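Local coordinates for protein ribonucleoside-diphosphate reductase (Pseudomonas aeruginosa, PDB 5IM3) that probably reduces ribonucleoside diphosphates to deoxyribonucleotides for DNA synthesis, and binds the allosteric effector dATP in an N-terminal ATP cone, at residues 56-60 with 116-121; 267-271 with 308-312; 325-330 with 359-365; 569-573 with 727-731; 742-746 with 864-869. One frame throughout, in Å; residues are numbered along the deposited sequence.

Contact 1 of 5, residues 56-60 with 116-121. With DTP (2'-deoxyadenosine 5'-triphosphate), chain D.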
# COMPACT_ATOMS: atom_id res chain seq x y z
N ALA A 56 -58.21 -19.03 14.51
CA ALA A 56 -57.70 -18.79 13.17
C ALA A 56 -57.26 -20.08 12.49
O ALA A 56 -57.40 -20.21 11.27
CB ALA A 56 -56.53 -17.80 13.22
N PHE A 57 -56.74 -21.04 13.25
CA PHE A 57 -56.40 -22.33 12.66
C PHE A 57 -57.66 -23.08 12.24
O PHE A 57 -57.72 -23.64 11.14
CB PHE A 57 -55.58 -23.17 13.63
CG PHE A 57 -54.10 -22.90 13.56
CD1 PHE A 57 -53.31 -23.57 12.65
CD2 PHE A 57 -53.51 -21.98 14.42
CE1 PHE A 57 -51.95 -23.33 12.59
CE2 PHE A 57 -52.15 -21.74 14.35
CZ PHE A 57 -51.37 -22.41 13.44
N LEU A 58 -58.68 -23.09 13.10
CA LEU A 58 -59.92 -23.77 12.78
C LEU A 58 -60.72 -23.08 11.68
O LEU A 58 -61.65 -23.68 11.14
CB LEU A 58 -60.79 -23.91 14.03
CG LEU A 58 -60.36 -25.02 14.99
CD1 LEU A 58 -61.07 -24.88 16.32
CD2 LEU A 58 -60.63 -26.40 14.38
N ALA A 59 -60.37 -21.84 11.33
CA ALA A 59 -61.07 -21.15 10.26
C ALA A 59 -60.56 -21.59 8.90
O ALA A 59 -61.35 -21.82 7.98
CB ALA A 59 -60.92 -19.64 10.43
N VAL A 60 -59.24 -21.72 8.75
CA VAL A 60 -58.68 -22.11 7.46
C VAL A 60 -58.77 -23.61 7.26
O VAL A 60 -58.98 -24.08 6.14
CB VAL A 60 -57.23 -21.61 7.34
CG1 VAL A 60 -57.16 -20.13 7.70
CG2 VAL A 60 -56.30 -22.41 8.23
N LYS A 116 -51.09 -18.97 5.50
CA LYS A 116 -52.54 -19.00 5.32
C LYS A 116 -53.27 -18.65 6.61
O LYS A 116 -54.33 -18.02 6.58
CB LYS A 116 -52.99 -20.37 4.80
CG LYS A 116 -52.37 -20.74 3.47
CD LYS A 116 -52.81 -22.13 3.01
CE LYS A 116 -52.15 -22.52 1.69
NZ LYS A 116 -52.58 -23.86 1.22
N VAL A 117 -52.74 -19.07 7.76
CA VAL A 117 -53.38 -18.73 9.02
C VAL A 117 -53.11 -17.28 9.39
O VAL A 117 -54.00 -16.58 9.90
CB VAL A 117 -52.93 -19.69 10.14
CG1 VAL A 117 -53.68 -19.39 11.43
CG2 VAL A 117 -53.15 -21.14 9.73
N ALA A 118 -51.89 -16.80 9.15
CA ALA A 118 -51.56 -15.42 9.47
C ALA A 118 -52.41 -14.45 8.67
O ALA A 118 -52.95 -13.48 9.22
CB ALA A 118 -50.07 -15.16 9.23
N ARG A 119 -52.55 -14.69 7.36
CA ARG A 119 -53.27 -13.75 6.52
C ARG A 119 -54.76 -13.75 6.84
O ARG A 119 -55.41 -12.69 6.79
CB ARG A 119 -53.04 -14.06 5.04
CG ARG A 119 -53.95 -15.12 4.45
CD ARG A 119 -53.49 -15.52 3.05
NE ARG A 119 -53.23 -14.37 2.19
CZ ARG A 119 -54.17 -13.72 1.50
NH1 ARG A 119 -55.44 -14.10 1.56
NH2 ARG A 119 -53.83 -12.68 0.74
N ASP A 120 -55.33 -14.91 7.18
CA ASP A 120 -56.73 -14.93 7.57
C ASP A 120 -56.91 -14.32 8.96
O ASP A 120 -57.98 -13.78 9.26
CB ASP A 120 -57.27 -16.35 7.51
CG ASP A 120 -57.48 -16.83 6.08
OD1 ASP A 120 -58.18 -16.12 5.33
OD2 ASP A 120 -56.93 -17.89 5.71
N TYR A 121 -55.88 -14.39 9.80
CA TYR A 121 -55.91 -13.66 11.06
C TYR A 121 -55.95 -12.16 10.81
O TYR A 121 -56.76 -11.44 11.40
CB TYR A 121 -54.70 -14.05 11.92
CG TYR A 121 -54.82 -13.64 13.37
CD1 TYR A 121 -54.56 -12.34 13.77
CD2 TYR A 121 -55.19 -14.57 14.34
CE1 TYR A 121 -54.67 -11.97 15.10
CE2 TYR A 121 -55.30 -14.21 15.67
CZ TYR A 121 -55.04 -12.91 16.04
OH TYR A 121 -55.15 -12.54 17.36
PG DTP D . -64.07 -7.71 18.22
O1G DTP D . -63.88 -8.37 19.50
O2G DTP D . -65.22 -8.24 17.43
O3G DTP D . -64.18 -6.22 18.34
PB DTP D . -61.55 -8.94 17.47
O1B DTP D . -61.04 -8.96 18.85
O2B DTP D . -60.43 -8.57 16.51
O3B DTP D . -62.77 -7.94 17.32
PA DTP D . -62.81 -11.47 18.02
O1A DTP D . -63.87 -12.19 17.28
O2A DTP D . -63.35 -10.84 19.31
O3A DTP D . -62.17 -10.35 17.09
O5' DTP D . -61.55 -12.34 18.39
C5' DTP D . -61.05 -13.29 17.44
C4' DTP D . -59.58 -13.07 17.14
O4' DTP D . -58.99 -14.32 16.73
C3' DTP D . -59.30 -12.06 16.01
O3' DTP D . -58.44 -11.02 16.47
C2' DTP D . -58.60 -12.89 14.93
C1' DTP D . -58.82 -14.33 15.33
N9 DTP D . -59.98 -14.97 14.72
C8 DTP D . -61.19 -15.28 15.28
N7 DTP D . -62.05 -15.81 14.44
C5 DTP D . -61.36 -15.85 13.24
C6 DTP D . -61.71 -16.30 11.95
N6 DTP D . -62.92 -16.75 11.63
N1 DTP D . -60.77 -16.23 10.99
C2 DTP D . -59.57 -15.73 11.29
N3 DTP D . -59.13 -15.26 12.46
C4 DTP D . -60.08 -15.35 13.40

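Contact 2 of 5, residues 267-271 with 308-312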
# COMPACT_ATOMS: atom_id res chain seq x y z
N GLU A 267 -33.59 59.24 -0.44
CA GLU A 267 -33.53 59.87 0.88
C GLU A 267 -32.47 59.21 1.75
O GLU A 267 -31.68 59.89 2.41
CB GLU A 267 -34.91 59.80 1.54
CG GLU A 267 -34.94 60.30 2.98
CD GLU A 267 -36.33 60.21 3.59
OE1 GLU A 267 -37.31 60.09 2.84
OE2 GLU A 267 -36.42 60.24 4.84
N PHE A 268 -32.44 57.88 1.77
CA PHE A 268 -31.47 57.13 2.55
C PHE A 268 -30.17 56.89 1.79
O PHE A 268 -29.32 56.14 2.27
CB PHE A 268 -32.08 55.79 2.99
CG PHE A 268 -33.36 55.95 3.77
CD1 PHE A 268 -33.44 56.86 4.81
CD2 PHE A 268 -34.48 55.20 3.45
CE1 PHE A 268 -34.61 57.01 5.52
CE2 PHE A 268 -35.65 55.35 4.17
CZ PHE A 268 -35.72 56.26 5.20
N GLU A 269 -29.99 57.53 0.64
CA GLU A 269 -28.78 57.40 -0.17
C GLU A 269 -28.50 55.95 -0.55
O GLU A 269 -27.35 55.55 -0.72
CB GLU A 269 -27.58 58.01 0.56
CG GLU A 269 -27.72 59.50 0.83
CD GLU A 269 -26.47 60.11 1.43
OE1 GLU A 269 -25.50 59.36 1.69
OE2 GLU A 269 -26.45 61.34 1.66
N LEU A 270 -29.56 55.14 -0.68
CA LEU A 270 -29.45 53.78 -1.17
C LEU A 270 -29.71 53.66 -2.66
O LEU A 270 -29.36 52.64 -3.26
CB LEU A 270 -30.43 52.87 -0.42
CG LEU A 270 -30.17 52.72 1.08
CD1 LEU A 270 -31.35 52.06 1.77
CD2 LEU A 270 -28.89 51.93 1.32
N VAL A 271 -30.30 54.69 -3.27
CA VAL A 271 -30.57 54.75 -4.70
C VAL A 271 -29.99 56.05 -5.23
O VAL A 271 -30.09 57.09 -4.57
CB VAL A 271 -32.08 54.65 -4.99
CG1 VAL A 271 -32.37 54.86 -6.47
CG2 VAL A 271 -32.63 53.31 -4.53
N PHE A 308 -32.21 42.59 -2.99
CA PHE A 308 -33.20 43.64 -2.79
C PHE A 308 -32.69 44.69 -1.81
O PHE A 308 -32.11 44.36 -0.77
CB PHE A 308 -34.52 43.05 -2.27
CG PHE A 308 -35.28 42.24 -3.30
CD1 PHE A 308 -34.98 42.34 -4.65
CD2 PHE A 308 -36.30 41.39 -2.91
CE1 PHE A 308 -35.68 41.61 -5.59
CE2 PHE A 308 -37.00 40.65 -3.84
CZ PHE A 308 -36.69 40.76 -5.18
N ILE A 309 -32.92 45.96 -2.14
CA ILE A 309 -32.51 47.05 -1.27
C ILE A 309 -33.34 47.02 0.01
O ILE A 309 -34.52 46.66 0.00
CB ILE A 309 -32.66 48.41 -2.00
CG1 ILE A 309 -31.75 48.46 -3.24
CG2 ILE A 309 -32.33 49.56 -1.05
CD1 ILE A 309 -30.29 48.40 -2.94
N HIS A 310 -32.71 47.41 1.11
CA HIS A 310 -33.32 47.27 2.43
C HIS A 310 -32.80 48.37 3.35
O HIS A 310 -31.78 49.00 3.09
CB HIS A 310 -33.01 45.90 3.03
CG HIS A 310 -31.55 45.56 3.02
ND1 HIS A 310 -30.70 45.90 4.05
CD2 HIS A 310 -30.79 44.93 2.09
CE1 HIS A 310 -29.48 45.49 3.76
NE2 HIS A 310 -29.51 44.89 2.58
N LYS A 311 -33.54 48.58 4.44
CA LYS A 311 -33.10 49.48 5.50
C LYS A 311 -33.61 48.95 6.83
O LYS A 311 -34.77 48.54 6.95
CB LYS A 311 -33.60 50.91 5.30
CG LYS A 311 -33.14 51.86 6.39
CD LYS A 311 -33.49 53.30 6.10
CE LYS A 311 -32.78 54.24 7.08
NZ LYS A 311 -31.30 54.20 6.93
N ASP A 312 -32.74 48.98 7.85
CA ASP A 312 -33.07 48.45 9.17
C ASP A 312 -33.51 47.00 9.09
O ASP A 312 -34.37 46.55 9.85
CB ASP A 312 -34.14 49.30 9.86
CG ASP A 312 -33.74 50.76 10.00
OD1 ASP A 312 -32.55 51.04 10.20
OD2 ASP A 312 -34.63 51.63 9.90

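Contact 3 of 5, residues 325-330 with 359-365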
# COMPACT_ATOMS: atom_id res chain seq x y z
N ARG A 325 -35.21 49.14 -11.31
CA ARG A 325 -34.07 49.91 -10.85
C ARG A 325 -32.83 49.60 -11.68
O ARG A 325 -32.09 50.50 -12.07
CB ARG A 325 -33.77 49.64 -9.37
CG ARG A 325 -32.29 49.91 -9.03
CD ARG A 325 -32.00 49.89 -7.55
NE ARG A 325 -32.03 48.55 -6.98
CZ ARG A 325 -31.02 47.68 -7.02
NH1 ARG A 325 -29.88 47.98 -7.63
NH2 ARG A 325 -31.16 46.49 -6.45
N VAL A 326 -32.57 48.31 -11.91
CA VAL A 326 -31.39 47.94 -12.68
C VAL A 326 -31.50 48.50 -14.09
O VAL A 326 -30.53 49.05 -14.63
CB VAL A 326 -31.22 46.40 -12.69
CG1 VAL A 326 -29.96 46.01 -13.45
CG2 VAL A 326 -31.18 45.87 -11.27
N ALA A 327 -32.68 48.38 -14.69
CA ALA A 327 -32.90 48.92 -16.03
C ALA A 327 -32.66 50.42 -16.05
O ALA A 327 -32.00 50.95 -16.95
CB ALA A 327 -34.31 48.58 -16.50
N MET A 328 -33.21 51.14 -15.07
CA MET A 328 -33.01 52.58 -14.99
C MET A 328 -31.54 52.92 -14.82
O MET A 328 -31.00 53.78 -15.52
CB MET A 328 -33.83 53.17 -13.84
CG MET A 328 -35.35 53.16 -14.06
SD MET A 328 -36.30 53.46 -12.55
CE MET A 328 -36.03 55.22 -12.31
N GLY A 329 -30.86 52.23 -13.89
CA GLY A 329 -29.45 52.49 -13.67
C GLY A 329 -28.62 52.29 -14.92
O GLY A 329 -27.63 53.00 -15.13
N LEU A 330 -28.99 51.34 -15.76
CA LEU A 330 -28.29 51.10 -17.01
C LEU A 330 -28.67 52.09 -18.11
O LEU A 330 -28.00 52.11 -19.15
CB LEU A 330 -28.56 49.67 -17.50
CG LEU A 330 -27.94 48.56 -16.64
CD1 LEU A 330 -28.37 47.20 -17.15
CD2 LEU A 330 -26.41 48.67 -16.62
N THR A 359 -23.66 44.09 -11.70
CA THR A 359 -24.63 45.00 -12.29
C THR A 359 -25.95 44.94 -11.53
O THR A 359 -26.49 45.96 -11.12
CB THR A 359 -24.83 44.68 -13.77
OG1 THR A 359 -23.63 44.96 -14.50
CG2 THR A 359 -25.97 45.51 -14.36
N LEU A 360 -26.47 43.72 -11.33
CA LEU A 360 -27.72 43.57 -10.59
C LEU A 360 -27.66 44.24 -9.23
O LEU A 360 -28.64 44.83 -8.77
CB LEU A 360 -28.04 42.08 -10.43
CG LEU A 360 -28.45 41.34 -11.70
CD1 LEU A 360 -28.69 39.88 -11.38
CD2 LEU A 360 -29.70 41.97 -12.32
N PHE A 361 -26.51 44.16 -8.56
CA PHE A 361 -26.41 44.65 -7.19
C PHE A 361 -26.24 46.16 -7.12
O PHE A 361 -26.77 46.80 -6.21
CB PHE A 361 -25.25 43.96 -6.48
CG PHE A 361 -25.27 44.15 -4.99
CD1 PHE A 361 -24.56 45.18 -4.40
CD2 PHE A 361 -25.99 43.29 -4.18
CE1 PHE A 361 -24.57 45.36 -3.03
CE2 PHE A 361 -26.01 43.47 -2.81
CZ PHE A 361 -25.30 44.50 -2.23
N ASN A 362 -25.52 46.76 -8.08
CA ASN A 362 -25.10 48.14 -7.95
C ASN A 362 -25.75 49.10 -8.94
O ASN A 362 -25.72 50.31 -8.69
CB ASN A 362 -23.58 48.24 -8.10
CG ASN A 362 -22.85 47.55 -6.98
OD1 ASN A 362 -23.26 47.63 -5.82
ND2 ASN A 362 -21.78 46.85 -7.31
N ALA A 363 -26.31 48.61 -10.04
CA ALA A 363 -26.94 49.51 -11.00
C ALA A 363 -28.03 50.31 -10.30
O ALA A 363 -28.81 49.77 -9.52
CB ALA A 363 -27.51 48.73 -12.18
N GLY A 364 -28.05 51.62 -10.56
CA GLY A 364 -29.03 52.50 -9.96
C GLY A 364 -28.65 53.05 -8.60
O GLY A 364 -29.46 53.76 -7.99
N THR A 365 -27.45 52.74 -8.10
CA THR A 365 -26.95 53.25 -6.83
C THR A 365 -25.77 54.18 -7.07
O THR A 365 -25.19 54.23 -8.15
CB THR A 365 -26.51 52.10 -5.91
OG1 THR A 365 -25.29 51.53 -6.40
CG2 THR A 365 -27.57 51.01 -5.83

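Contact 4 of 5, residues 569-573 with 727-731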
# COMPACT_ATOMS: atom_id res chain seq x y z
N CYS A 569 -5.28 32.13 -27.47
CA CYS A 569 -5.80 33.37 -26.90
C CYS A 569 -5.25 34.59 -27.62
O CYS A 569 -5.94 35.62 -27.70
CB CYS A 569 -5.47 33.46 -25.41
SG CYS A 569 -6.33 32.27 -24.36
N ASN A 570 -4.03 34.52 -28.13
CA ASN A 570 -3.41 35.68 -28.76
C ASN A 570 -3.64 35.71 -30.27
O ASN A 570 -3.94 36.77 -30.82
CB ASN A 570 -1.90 35.71 -28.47
CG ASN A 570 -1.57 36.40 -27.16
OD1 ASN A 570 -1.53 37.62 -27.09
ND2 ASN A 570 -1.33 35.61 -26.12
N LEU A 571 -3.49 34.57 -30.94
CA LEU A 571 -3.66 34.53 -32.38
C LEU A 571 -5.10 34.84 -32.79
O LEU A 571 -5.33 35.34 -33.90
CB LEU A 571 -3.25 33.16 -32.92
CG LEU A 571 -1.74 32.88 -32.89
CD1 LEU A 571 -1.46 31.41 -33.10
CD2 LEU A 571 -1.04 33.71 -33.96
N ARG A 572 -6.07 34.56 -31.92
CA ARG A 572 -7.47 34.81 -32.22
C ARG A 572 -8.00 36.07 -31.55
O ARG A 572 -9.17 36.41 -31.73
CB ARG A 572 -8.32 33.61 -31.80
CG ARG A 572 -7.86 32.29 -32.41
CD ARG A 572 -8.87 31.18 -32.18
NE ARG A 572 -10.18 31.53 -32.72
CZ ARG A 572 -11.29 30.85 -32.50
NH1 ARG A 572 -11.26 29.76 -31.73
NH2 ARG A 572 -12.44 31.25 -33.04
N SER A 573 -7.16 36.77 -30.80
CA SER A 573 -7.59 38.01 -30.17
C SER A 573 -7.81 39.08 -31.24
O SER A 573 -6.94 39.28 -32.09
CB SER A 573 -6.55 38.49 -29.16
OG SER A 573 -6.92 39.75 -28.61
N SER A 727 -10.62 33.21 -37.52
CA SER A 727 -9.53 33.02 -36.57
C SER A 727 -9.17 31.55 -36.42
O SER A 727 -7.99 31.20 -36.31
CB SER A 727 -9.92 33.61 -35.21
OG SER A 727 -10.22 34.99 -35.29
N GLU A 728 -10.17 30.67 -36.40
CA GLU A 728 -9.91 29.24 -36.31
C GLU A 728 -9.06 28.76 -37.48
O GLU A 728 -8.13 27.97 -37.30
CB GLU A 728 -11.22 28.45 -36.26
CG GLU A 728 -11.92 28.47 -34.92
CD GLU A 728 -11.34 27.46 -33.93
OE1 GLU A 728 -12.12 26.65 -33.39
OE2 GLU A 728 -10.11 27.49 -33.70
N LYS A 729 -9.38 29.23 -38.69
CA LYS A 729 -8.65 28.78 -39.87
C LYS A 729 -7.18 29.18 -39.80
O LYS A 729 -6.29 28.35 -40.04
CB LYS A 729 -9.30 29.36 -41.13
CG LYS A 729 -10.67 28.76 -41.45
CD LYS A 729 -11.19 29.23 -42.80
CE LYS A 729 -12.41 28.44 -43.23
NZ LYS A 729 -12.86 28.79 -44.60
N LYS A 730 -6.91 30.44 -39.46
CA LYS A 730 -5.52 30.88 -39.35
C LYS A 730 -4.80 30.16 -38.22
O LYS A 730 -3.60 29.88 -38.34
CB LYS A 730 -5.46 32.40 -39.14
CG LYS A 730 -5.45 33.20 -40.43
CD LYS A 730 -5.31 34.69 -40.17
CE LYS A 730 -5.11 35.47 -41.45
NZ LYS A 730 -6.23 35.27 -42.41
N LEU A 731 -5.50 29.85 -37.13
CA LEU A 731 -4.88 29.10 -36.04
C LEU A 731 -4.39 27.74 -36.53
O LEU A 731 -3.30 27.30 -36.15
CB LEU A 731 -5.87 28.95 -34.89
CG LEU A 731 -5.41 28.10 -33.69
CD1 LEU A 731 -4.16 28.69 -33.05
CD2 LEU A 731 -6.52 27.98 -32.66

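Contact 5 of 5, residues 742-746 with 864-869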
# COMPACT_ATOMS: atom_id res chain seq x y z
N VAL A 742 -10.11 20.89 -35.85
CA VAL A 742 -11.38 21.42 -35.37
C VAL A 742 -12.35 21.49 -36.54
O VAL A 742 -11.95 21.75 -37.68
CB VAL A 742 -11.19 22.81 -34.71
CG1 VAL A 742 -10.48 23.76 -35.64
CG2 VAL A 742 -12.53 23.39 -34.27
N ASP A 743 -13.62 21.22 -36.25
CA ASP A 743 -14.66 21.31 -37.27
C ASP A 743 -14.80 22.75 -37.75
O ASP A 743 -14.74 23.70 -36.96
CB ASP A 743 -15.99 20.82 -36.71
CG ASP A 743 -17.10 20.85 -37.74
OD1 ASP A 743 -17.71 21.92 -37.91
OD2 ASP A 743 -17.36 19.80 -38.36
N LEU A 744 -14.98 22.93 -39.06
CA LEU A 744 -15.07 24.25 -39.67
C LEU A 744 -16.40 24.47 -40.38
O LEU A 744 -16.51 25.35 -41.23
CB LEU A 744 -13.90 24.45 -40.64
CG LEU A 744 -12.71 25.30 -40.18
CD1 LEU A 744 -12.26 24.93 -38.77
CD2 LEU A 744 -11.56 25.15 -41.16
N SER A 745 -17.43 23.69 -40.04
CA SER A 745 -18.71 23.79 -40.73
C SER A 745 -19.41 25.10 -40.37
O SER A 745 -19.18 25.70 -39.32
CB SER A 745 -19.60 22.60 -40.39
OG SER A 745 -20.01 22.63 -39.04
N GLU A 746 -20.30 25.53 -41.27
CA GLU A 746 -21.04 26.77 -41.11
C GLU A 746 -22.44 26.58 -41.67
O GLU A 746 -22.62 25.96 -42.72
CB GLU A 746 -20.35 27.93 -41.85
CG GLU A 746 -18.89 28.12 -41.48
CD GLU A 746 -18.22 29.21 -42.29
OE1 GLU A 746 -16.97 29.26 -42.31
OE2 GLU A 746 -18.95 30.01 -42.92
N SER A 864 -15.28 22.88 -28.01
CA SER A 864 -14.46 23.19 -29.18
C SER A 864 -15.26 23.89 -30.26
O SER A 864 -14.78 24.83 -30.90
CB SER A 864 -13.83 21.91 -29.73
OG SER A 864 -13.11 22.17 -30.92
N ARG A 865 -16.49 23.44 -30.50
CA ARG A 865 -17.29 24.04 -31.56
C ARG A 865 -17.91 25.36 -31.14
O ARG A 865 -18.12 26.23 -31.99
CB ARG A 865 -18.38 23.07 -32.02
CG ARG A 865 -17.87 22.01 -32.96
CD ARG A 865 -18.56 20.70 -32.70
NE ARG A 865 -18.06 19.62 -33.53
CZ ARG A 865 -18.51 19.33 -34.75
NH1 ARG A 865 -19.47 20.07 -35.30
NH2 ARG A 865 -18.00 18.31 -35.42
N ARG A 866 -18.20 25.53 -29.86
CA ARG A 866 -18.64 26.84 -29.39
C ARG A 866 -17.52 27.86 -29.53
O ARG A 866 -17.76 29.02 -29.89
CB ARG A 866 -19.11 26.76 -27.94
CG ARG A 866 -20.48 26.12 -27.78
CD ARG A 866 -20.97 26.21 -26.34
NE ARG A 866 -20.14 25.41 -25.44
CZ ARG A 866 -20.41 24.16 -25.06
NH1 ARG A 866 -21.51 23.55 -25.48
NH2 ARG A 866 -19.58 23.53 -24.25
N GLN A 867 -16.28 27.44 -29.27
CA GLN A 867 -15.13 28.34 -29.33
C GLN A 867 -14.85 28.84 -30.74
O GLN A 867 -14.11 29.82 -30.90
CB GLN A 867 -13.89 27.65 -28.77
CG GLN A 867 -12.70 28.57 -28.54
CD GLN A 867 -13.04 29.75 -27.65
OE1 GLN A 867 -13.20 29.60 -26.44
NE2 GLN A 867 -13.16 30.93 -28.25
N LYS A 868 -15.41 28.21 -31.77
CA LYS A 868 -15.20 28.68 -33.13
C LYS A 868 -15.83 30.04 -33.35
O LYS A 868 -15.38 30.81 -34.21
CB LYS A 868 -15.77 27.70 -34.14
CG LYS A 868 -15.44 26.26 -33.86
CD LYS A 868 -15.93 25.36 -34.99
CE LYS A 868 -17.41 25.54 -35.29
NZ LYS A 868 -17.85 24.70 -36.43
N TRP A 869 -16.89 30.35 -32.60
CA TRP A 869 -17.66 31.56 -32.80
C TRP A 869 -17.42 32.61 -31.72
O TRP A 869 -17.79 33.77 -31.91
CB TRP A 869 -19.15 31.21 -32.85
CG TRP A 869 -19.43 30.05 -33.75
CD1 TRP A 869 -19.75 28.77 -33.38
CD2 TRP A 869 -19.40 30.05 -35.19
NE1 TRP A 869 -19.93 27.98 -34.49
CE2 TRP A 869 -19.72 28.74 -35.61
CE3 TRP A 869 -19.14 31.02 -36.15
CZ2 TRP A 869 -19.79 28.39 -36.95
CZ3 TRP A 869 -19.21 30.67 -37.49
CH2 TRP A 869 -19.52 29.36 -37.87

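Contact 1 of 5, residues 56-60 with 116-121
Helix 56-60 passes helix 116-121 at an axis distance of 9.0 Å and an angle of 105°, with Ala56 facing Tyr121 and Phe57 facing Val117. Val117 fills the crossing with both of its methyls. CG1, set anti to the backbone N (chi1 -176°), stands almost over the middle of the Phe57 ring, 4.0 Å from its centroid, in a CH-pi contact, and also reaches Ala56 CB at 3.7 Å. CG2 of Val117 turns to the CG2 of Val60, 3.7 Å away, and, over the same ring, to CE1 of Phe57. Helices 69-88 and 98-111 pack against the same phenylalanine. The crossing belongs to an ATP cone, the small regulatory domain of many ribonucleotide reductases, and one rim of it is a nucleotide pocket. Ala59 CB lies 3.5 Å from the adenine N1 of dATP, while the backbone O of Asp120 comes within 3.2 Å of the adenine C2. Tyr121 faces the sugar: deoxyribose C2' sits 3.6 Å above the plane of its ring, over the centre. Ala56 CB touches that ring in its plane, 3.7 Å from Tyr121 CD2. The phenol OH is hydrogen-bonded to Gln102 OE1 and more weakly to a second dATP. Arg119, on another side of its helix, makes salt bridges to Glu106 and Glu126 of the second subunit.

Contact 2 of 5, residues 267-271 with 308-312
Phe268 and Leu270 face Lys311 and Ile309 across a helix end and the start of a short strand, with 8.4 Å from Phe268 CA to Lys311 CA and 7.4 Å from Leu270 CA to Ile309 CA. In the first segment Glu269, at positive phi, is the C-prime residue of a Schellman motif in which Leu270 N returns to Gly265 O. The second enters the short hairpin of strands 310-311 and 314-315. Lys311 runs out extended, its CG anti to the backbone N, which lays CD and CE across one face of Phe268; the bend at chi4 (65°) then turns only NZ. CD lies over the middle of that ring, 3.4 Å from the centroid, and CE continues over the same face toward CD1. NZ is 4.5 Å from the Phe268 centroid and 30° off the ring normal, an off-centre cation-pi contact. Beside it Leu270 and Ile309 run alongside each other, pointing opposite ways, Leu270 CB touching Ile309 CG2 at 3.9 Å. Leu270 CD1 also rests on His310 O, 3.4 Å away. Phe316 packs against Leu270, Ile309 and Lys311. No hydrogen bond joins the two segments, so this surface contact rests on dispersion, to which the lysine charge probably adds a modest electrostatic share.

Contact 3 of 5, residues 325-330 with 359-365
Arg325 reaches Ala363 by leaving its helix with CG roughly anti to the backbone N and then bending at chi3 (73°), which swings the guanidinium back toward the end of helix 357-362. There NH1 donates to Ala363 O over 2.8 Å. The carbonyl oxygen lies close to the guanidinium plane, and NH1 meets it nearly head-on (C=O...N 161°), although the hydrogen itself points less straight, at 142°. The other side of the same guanidinium is held too, for NE forms a salt bridge with Glu317. One helical turn further on, the backbones all but touch: Gly329 CA is 3.7 Å from Gly364 CA and 3.5 Å from Gly364 N, with no side chain on either glycine to hold them apart. Around this point apolar side chains close the interface. Val326 CG1 packs on Ala363 CB at 3.9 Å, and Leu330 CD2 lies at the same distance from Thr359 CG2, the two side chains crossing at about a right angle. Thr359 sends its hydroxyl elsewhere, to Leu370 O. Asn362 O is gripped twice by Thr365, through the backbone N at 3.0 Å and through OG1 at 2.6 Å on an in-plane lone pair. These bonds fix a type II beta turn from Asn362 to Thr365, with Gly364 at its third position in the positive-phi conformation usual there, laid against a helix of the all-alpha domain.

Contact 4 of 5, residues 569-573 with 727-731
Arg572 and Glu728 supply the electrostatic part of this contact, in a stacked form. Glu728 folds at chi2 (-81°) so that its carboxylate lies over the guanidinium with the two planes only 6° apart. NH1 of Arg572 is 3.2 Å from OE2 of Glu728, but the oxygen is well out of the guanidinium plane, so the pair is a salt bridge without an N-H aimed at the acceptor. Hydrogen bonding by the arginine goes outside the two segments: NH1 donates to Gln867 O, and NH2 makes weak bonds to Pro724 O and Lys868 O. Van der Waals contacts make up the rest. Glu728 CG lies 3.2 Å above the guanidinium plane toward its rim, and Ser727 CB meets the edge, 3.3 Å from Arg572 NE, while the serine OG turns to Leu723 O. Leu731 spreads two methyls: CD2 lies 4.0 Å from Arg572 CD, and CD1 touches Leu571 CD1 at 3.8 Å. Thus the end of helix 566-571 is joined to helix 724-735 inside the barrel domain. Because the carboxylate takes a face, the edge of this buried guanidinium can serve backbone carbonyls, and the nearby negative charge probably offsets its own.

Contact 5 of 5, residues 742-746 with 864-869
Asp743 meets two cations, Arg865 and Lys868, of residues 864-869. Its OD1 is 3.2 Å from Lys868 NZ, a salt bridge with a weak hydrogen bond in it, and its OD2 is 3.4 Å from Arg865 NH2. The arginine is stacked rather than met edge-on: Asp743 CB lies over the centre of the guanidinium, and carboxylate and guanidinium planes are 27° apart. Lys868 NZ also has a weak bond to Ser745 O at 3.3 Å. Trp869 closes the row, its CH2 edge 3.9 Å from Glu746 CG. One shell out, Ser745 N closes an Asx turn on Asp743 OD1, donating over 2.8 Å from above the carboxylate plane, and Ser745 OG adds a second bond, to the syn lone pair of OD1 over 2.7 Å. Asp686, on helix 679-707, forms a salt bridge with Lys868 NZ and accepts from Trp869 NE1. Lys868 thus pairs with two aspartates, which would probably stabilise its positive charge, while the short bonds come from Ser745 and the polar links across the segments are long and largely electrostatic.

Overall arrangement
Contact 1 stands apart, in the first ATP cone (32-130), its centre 74 to 83 Å from the others. The five contacts follow one another along the chain without nesting. Contacts 2 and 3, with centres 13 Å apart, touch where Val271 meets Gly364 O and Ile309 meets Arg325; they tie the loop after helix 250-267 to the hairpin and helices of the all-alpha domain. Contacts 4 and 5 lie 12 Å apart within the barrel domain and touch through Arg572 and residues 867-868. About 22 Å separates the nearest atoms of contacts 3 and 4. The dATP site of the first cone is thus remote from the other four contacts, whereas another bound dATP lies about 13 Å from the Asn362 side chain of contact 3.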